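Local coordinates for ferrous iron transport protein B (Escherichia coli, PDB 3I8S), which takes up ferrous iron across the inner membrane in a GTP-driven process, here represented by its cytosolic GTP-binding domain, which probably couples nucleotide binding to channel opening, at residues F20-W33 and K41-V55. Sequence-based numbering, arbitrary orientation.
Sequences FNQLTGSRQRVGNW and KEGQFSTTDHQVTLV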
loop_
_atom_site.group_PDB
_atom_site.type_symbol
_atom_site.label_atom_id
_atom_site.label_comp_id
_atom_site.label_asym_id
_atom_site.label_seq_id
_atom_site.Cartn_x
_atom_site.Cartn_y
_atom_site.Cartn_z
ATOM N N PHE A 20 9.862 12.973 2.498
ATOM C CA PHE A 20 10.263 12.738 3.887
ATOM C C PHE A 20 11.081 13.918 4.392
ATOM O O PHE A 20 10.784 14.473 5.449
ATOM C CB PHE A 20 11.100 11.453 4.007
ATOM C CG PHE A 20 11.512 11.163 5.403
ATOM C CD1 PHE A 20 10.588 10.615 6.304
ATOM C CD2 PHE A 20 12.756 11.498 5.857
ATOM C CE1 PHE A 20 10.939 10.374 7.617
ATOM C CE2 PHE A 20 13.123 11.247 7.201
ATOM C CZ PHE A 20 12.186 10.683 8.076
ATOM N N ASN A 21 12.102 14.290 3.628
ATOM C CA ASN A 21 12.988 15.379 4.001
ATOM C C ASN A 21 12.268 16.731 4.076
ATOM O O ASN A 21 12.525 17.532 4.971
ATOM C CB ASN A 21 14.170 15.429 3.035
ATOM C CG ASN A 21 15.139 14.315 3.273
ATOM O OD1 ASN A 21 15.216 13.787 4.384
ATOM N ND2 ASN A 21 15.923 13.962 2.240
ATOM N N GLN A 22 11.339 16.953 3.156
ATOM C CA GLN A 22 10.557 18.185 3.131
ATOM C C GLN A 22 9.661 18.302 4.355
ATOM O O GLN A 22 9.525 19.377 4.927
ATOM C CB GLN A 22 9.697 18.218 1.876
ATOM C CG GLN A 22 10.499 18.554 0.655
ATOM C CD GLN A 22 9.723 18.456 -0.629
ATOM O OE1 GLN A 22 8.628 17.897 -0.687
ATOM N NE2 GLN A 22 10.320 18.966 -1.695
ATOM N N LEU A 23 9.057 17.202 4.760
ATOM C CA LEU A 23 8.094 17.207 5.880
ATOM C C LEU A 23 8.802 17.366 7.226
ATOM O O LEU A 23 8.367 18.104 8.094
ATOM C CB LEU A 23 7.283 15.933 5.851
ATOM C CG LEU A 23 6.169 15.926 4.801
ATOM C CD1 LEU A 23 5.572 14.543 4.727
ATOM C CD2 LEU A 23 5.121 16.979 5.183
ATOM N N THR A 24 9.938 16.704 7.364
ATOM C CA THR A 24 10.584 16.547 8.664
ATOM C C THR A 24 11.753 17.496 8.895
ATOM O O THR A 24 12.132 17.710 10.038
ATOM C CB THR A 24 11.067 15.086 8.901
ATOM O OG1 THR A 24 12.140 14.742 7.988
ATOM C CG2 THR A 24 9.903 14.128 8.747
ATOM N N GLY A 25 12.344 18.050 7.838
ATOM C CA GLY A 25 13.477 18.953 7.984
ATOM C C GLY A 25 14.606 18.318 8.787
ATOM O O GLY A 25 15.004 17.182 8.516
ATOM N N SER A 26 15.068 19.044 9.796
ATOM C CA SER A 26 16.183 18.636 10.657
ATOM C C SER A 26 15.721 17.665 11.752
ATOM O O SER A 26 16.562 17.075 12.432
ATOM C CB SER A 26 16.844 19.870 11.300
ATOM O OG SER A 26 15.953 20.511 12.212
ATOM N N ARG A 27 14.399 17.507 11.903
ATOM C CA ARG A 27 13.798 16.716 12.987
ATOM C C ARG A 27 13.711 15.250 12.577
ATOM O O ARG A 27 12.645 14.714 12.350
ATOM C CB ARG A 27 12.407 17.243 13.322
ATOM C CG ARG A 27 12.384 18.751 13.616
ATOM C CD ARG A 27 10.956 19.243 13.751
ATOM N NE ARG A 27 10.114 19.023 12.572
ATOM C CZ ARG A 27 10.186 19.721 11.448
ATOM N NH1 ARG A 27 11.090 20.687 11.284
ATOM N NH2 ARG A 27 9.350 19.456 10.471
ATOM N N GLN A 28 14.850 14.610 12.438
ATOM C CA GLN A 28 14.864 13.227 12.027
ATOM C C GLN A 28 15.929 12.460 12.776
ATOM O O GLN A 28 16.931 13.025 13.215
ATOM C CB GLN A 28 15.068 13.016 10.505
ATOM C CG GLN A 28 15.486 14.154 9.640
ATOM C CD GLN A 28 15.626 13.728 8.162
ATOM O OE1 GLN A 28 16.365 12.787 7.848
ATOM N NE2 GLN A 28 14.920 14.398 7.272
ATOM N N ARG A 29 15.710 11.163 12.913
ATOM C CA ARG A 29 16.715 10.282 13.465
ATOM C C ARG A 29 16.936 9.073 12.574
ATOM O O ARG A 29 16.056 8.680 11.827
ATOM C CB ARG A 29 16.299 9.839 14.860
ATOM C CG ARG A 29 15.103 8.947 14.909
ATOM C CD ARG A 29 14.880 8.420 16.311
ATOM N NE ARG A 29 13.458 8.228 16.569
ATOM C CZ ARG A 29 12.913 8.039 17.770
ATOM N NH1 ARG A 29 13.659 8.008 18.869
ATOM N NH2 ARG A 29 11.595 7.885 17.874
ATOM N N VAL A 30 18.120 8.480 12.668
ATOM C CA VAL A 30 18.398 7.280 11.919
ATOM C C VAL A 30 18.919 6.179 12.855
ATOM O O VAL A 30 19.737 6.419 13.772
ATOM C CB VAL A 30 19.412 7.557 10.773
ATOM C CG1 VAL A 30 19.660 6.314 9.965
ATOM C CG2 VAL A 30 18.908 8.672 9.840
ATOM N N GLY A 31 18.446 4.965 12.617
ATOM C CA GLY A 31 19.009 3.791 13.265
ATOM C C GLY A 31 18.885 2.690 12.245
ATOM O O GLY A 31 18.926 2.954 11.056
ATOM N N ASN A 32 18.808 1.453 12.721
ATOM C CA ASN A 32 18.576 0.307 11.855
ATOM C C ASN A 32 17.299 -0.387 12.274
ATOM O O ASN A 32 16.911 -0.313 13.440
ATOM C CB ASN A 32 19.736 -0.668 11.920
ATOM C CG ASN A 32 20.991 -0.129 11.246
ATOM O OD1 ASN A 32 21.146 1.078 11.083
ATOM N ND2 ASN A 32 21.881 -1.016 10.856
ATOM N N TRP A 33 16.648 -1.030 11.313
ATOM C CA TRP A 33 15.468 -1.842 11.589
ATOM C C TRP A 33 15.945 -2.987 12.478
ATOM O O TRP A 33 17.034 -3.499 12.276
ATOM C CB TRP A 33 14.823 -2.362 10.294
ATOM C CG TRP A 33 14.104 -1.311 9.586
ATOM C CD1 TRP A 33 14.599 -0.494 8.619
ATOM C CD2 TRP A 33 12.781 -0.880 9.836
ATOM N NE1 TRP A 33 13.655 0.430 8.247
ATOM C CE2 TRP A 33 12.514 0.196 8.963
ATOM C CE3 TRP A 33 11.773 -1.304 10.709
ATOM C CZ2 TRP A 33 11.305 0.860 8.944
ATOM C CZ3 TRP A 33 10.550 -0.665 10.654
ATOM C CH2 TRP A 33 10.330 0.412 9.784
ATOM N N LYS A 41 14.763 5.340 9.204
ATOM C CA LYS A 41 14.711 6.789 9.401
ATOM C C LYS A 41 13.316 7.142 9.864
ATOM O O LYS A 41 12.351 6.596 9.345
ATOM C CB LYS A 41 14.911 7.541 8.057
ATOM C CG LYS A 41 16.336 7.623 7.439
ATOM C CD LYS A 41 16.449 9.003 6.643
ATOM C CE LYS A 41 17.210 8.949 5.296
ATOM N NZ LYS A 41 18.499 9.680 5.320
ATOM N N GLU A 42 13.207 8.056 10.815
ATOM C CA GLU A 42 11.928 8.621 11.174
ATOM C C GLU A 42 12.113 10.046 11.608
ATOM O O GLU A 42 13.237 10.479 11.848
ATOM C CB GLU A 42 11.186 7.748 12.183
ATOM C CG GLU A 42 11.732 7.588 13.499
ATOM C CD GLU A 42 10.807 6.665 14.327
ATOM O OE1 GLU A 42 10.531 5.508 13.892
ATOM O OE2 GLU A 42 10.386 7.104 15.404
ATOM N N GLY A 43 11.030 10.799 11.599
ATOM C CA GLY A 43 11.089 12.209 11.893
ATOM C C GLY A 43 9.782 12.728 12.390
ATOM O O GLY A 43 8.806 11.984 12.514
ATOM N N GLN A 44 9.756 14.005 12.703
ATOM C CA GLN A 44 8.572 14.616 13.277
ATOM C C GLN A 44 8.137 15.802 12.469
ATOM O O GLN A 44 8.957 16.504 11.886
ATOM C CB GLN A 44 8.824 15.082 14.718
ATOM C CG GLN A 44 9.355 14.016 15.622
ATOM C CD GLN A 44 8.350 13.532 16.616
ATOM O OE1 GLN A 44 7.908 14.296 17.486
ATOM N NE2 GLN A 44 8.017 12.245 16.546
ATOM N N PHE A 45 6.836 16.067 12.496
ATOM C CA PHE A 45 6.290 17.311 11.954
ATOM C C PHE A 45 4.902 17.489 12.505
ATOM O O PHE A 45 4.326 16.578 13.143
ATOM C CB PHE A 45 6.260 17.356 10.411
ATOM C CG PHE A 45 5.252 16.461 9.772
ATOM C CD1 PHE A 45 5.600 15.169 9.409
ATOM C CD2 PHE A 45 3.982 16.930 9.439
ATOM C CE1 PHE A 45 4.681 14.336 8.799
ATOM C CE2 PHE A 45 3.063 16.125 8.824
ATOM C CZ PHE A 45 3.408 14.803 8.504
ATOM N N SER A 46 4.375 18.675 12.268
ATOM C CA SER A 46 3.066 19.014 12.807
ATOM C C SER A 46 2.157 19.505 11.698
ATOM O O SER A 46 2.612 20.022 10.656
ATOM C CB SER A 46 3.156 20.015 13.951
ATOM O OG SER A 46 3.703 21.259 13.552
ATOM N N THR A 47 0.879 19.267 11.911
ATOM C CA THR A 47 -0.187 19.781 11.088
ATOM C C THR A 47 -0.975 20.798 11.936
ATOM O O THR A 47 -0.630 21.059 13.102
ATOM C CB THR A 47 -1.088 18.659 10.637
ATOM O OG1 THR A 47 -1.739 18.071 11.770
ATOM C CG2 THR A 47 -0.326 17.564 9.821
ATOM N N THR A 48 -2.100 21.304 11.439
ATOM C CA THR A 48 -2.920 22.170 12.261
ATOM C C THR A 48 -3.320 21.469 13.570
ATOM O O THR A 48 -3.251 22.077 14.635
ATOM C CB THR A 48 -4.176 22.655 11.503
ATOM O OG1 THR A 48 -3.759 23.381 10.331
ATOM C CG2 THR A 48 -5.058 23.479 12.371
ATOM N N ASP A 49 -3.709 20.205 13.476
ATOM C CA ASP A 49 -4.294 19.519 14.619
ATOM C C ASP A 49 -3.319 18.507 15.312
ATOM O O ASP A 49 -3.548 18.161 16.480
ATOM C CB ASP A 49 -5.529 18.747 14.189
ATOM C CG ASP A 49 -6.674 19.628 13.790
ATOM O OD1 ASP A 49 -6.727 20.789 14.194
ATOM O OD2 ASP A 49 -7.586 19.120 13.110
ATOM N N HIS A 50 -2.318 18.017 14.598
ATOM C CA HIS A 50 -1.630 16.785 15.017
ATOM C C HIS A 50 -0.133 16.974 15.089
ATOM O O HIS A 50 0.458 17.700 14.265
ATOM C CB HIS A 50 -1.896 15.618 14.038
ATOM C CG HIS A 50 -3.305 15.111 14.062
ATOM N ND1 HIS A 50 -4.260 15.542 13.170
ATOM C CD2 HIS A 50 -3.914 14.188 14.847
ATOM C CE1 HIS A 50 -5.417 14.956 13.448
ATOM N NE2 HIS A 50 -5.227 14.111 14.446
ATOM N N GLN A 51 0.461 16.317 16.087
ATOM C CA GLN A 51 1.883 16.063 16.164
ATOM C C GLN A 51 2.118 14.693 15.583
ATOM O O GLN A 51 1.538 13.701 16.045
ATOM C CB GLN A 51 2.338 16.118 17.636
ATOM C CG GLN A 51 2.243 17.489 18.200
ATOM C CD GLN A 51 2.958 18.479 17.320
ATOM O OE1 GLN A 51 4.046 18.190 16.784
ATOM N NE2 GLN A 51 2.338 19.631 17.117
ATOM N N VAL A 52 2.936 14.627 14.531
ATOM C CA VAL A 52 3.149 13.413 13.755
ATOM C C VAL A 52 4.579 12.847 13.870
ATOM O O VAL A 52 5.569 13.586 13.887
ATOM C CB VAL A 52 2.861 13.659 12.234
ATOM C CG1 VAL A 52 3.218 12.391 11.369
ATOM C CG2 VAL A 52 1.397 14.131 12.014
ATOM N N THR A 53 4.645 11.531 14.009
ATOM C CA THR A 53 5.869 10.768 13.789
ATOM C C THR A 53 5.697 10.110 12.453
ATOM O O THR A 53 4.738 9.361 12.246
ATOM C CB THR A 53 6.114 9.679 14.866
ATOM O OG1 THR A 53 6.286 10.310 16.155
ATOM C CG2 THR A 53 7.361 8.860 14.546
ATOM N N LEU A 54 6.659 10.360 11.576
ATOM C CA LEU A 54 6.705 9.827 10.218
ATOM C C LEU A 54 7.834 8.822 10.106
ATOM O O LEU A 54 8.991 9.158 10.304
ATOM C CB LEU A 54 6.935 10.979 9.219
ATOM C CG LEU A 54 6.840 10.676 7.740
ATOM C CD1 LEU A 54 5.391 10.229 7.443
ATOM C CD2 LEU A 54 7.351 11.920 6.896
ATOM N N VAL A 55 7.482 7.589 9.797
ATOM C CA VAL A 55 8.412 6.483 9.660
ATOM C C VAL A 55 8.611 6.193 8.181
ATOM O O VAL A 55 7.647 5.873 7.444
ATOM C CB VAL A 55 7.875 5.209 10.400
ATOM C CG1 VAL A 55 8.877 4.062 10.223
ATOM C CG2 VAL A 55 7.605 5.512 11.868
HETATM O O HOH W 1 17.078 12.111 5.390
HETATM O O HOH W 2 13.555 3.420 7.141
#
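The backbone carbonyl of Gln44 is gripped by the side chain of Arg27: NE donates to Gln44 O at 2.9 Å from above the carbonyl plane, and NH2 adds a weak bond to the same oxygen. Arginine suits this turn because its long chain ends in several N-H donors; bent at chi3 (-59°), it lays the flat guanidinium face over Thr24 O while an edge meets Phe45 CB. Arg27 O accepts from Gln44 N, so Arg27 pairs with both the N-H and the C=O of the Gln44 backbone. Beyond it the strands pair antiparallel: Arg29 N reaches Glu42 O at 2.8 Å, and Glu42 N donates to Arg29 O. Their side chains run side by side on one face, closed by a salt bridge from Arg29 NH2 to Glu42 OE2 (2.9 Å) that meets the carboxylate from above its plane; Arg40 takes OE1. Gly43 suits the place opposite Gln28, their CA atoms 3.9 Å apart, because its bare CA packs closely against Arg27 O and Thr24 CG2. On the other face, Val30 CG2 packs on the aliphatic part of Lys41, whose NZ shares a water with Asn21 OD1 and Gln28 OE1.

On the face that carries Lys41 and Val30, Phe20 has CG anti to its backbone nitrogen (chi1 -179°), which carries CD1 to 3.5 Å from Leu54 CD2; the flat ring fits edge-on against Leu54 O. Branched Leu23 reaches Leu54 with CD1 and sets CD2 over the Phe45 ring, 4.2 Å from the centroid; Val52 lies over the opposite face. Helix 16-24, which begins within the P-loop, thus packs against strands 39-46 and 51-56 of the G-domain sheet, with strand 28-32 at its outer edge, strand 4-10 beside 51-56, and helix 154-164 touching Phe45.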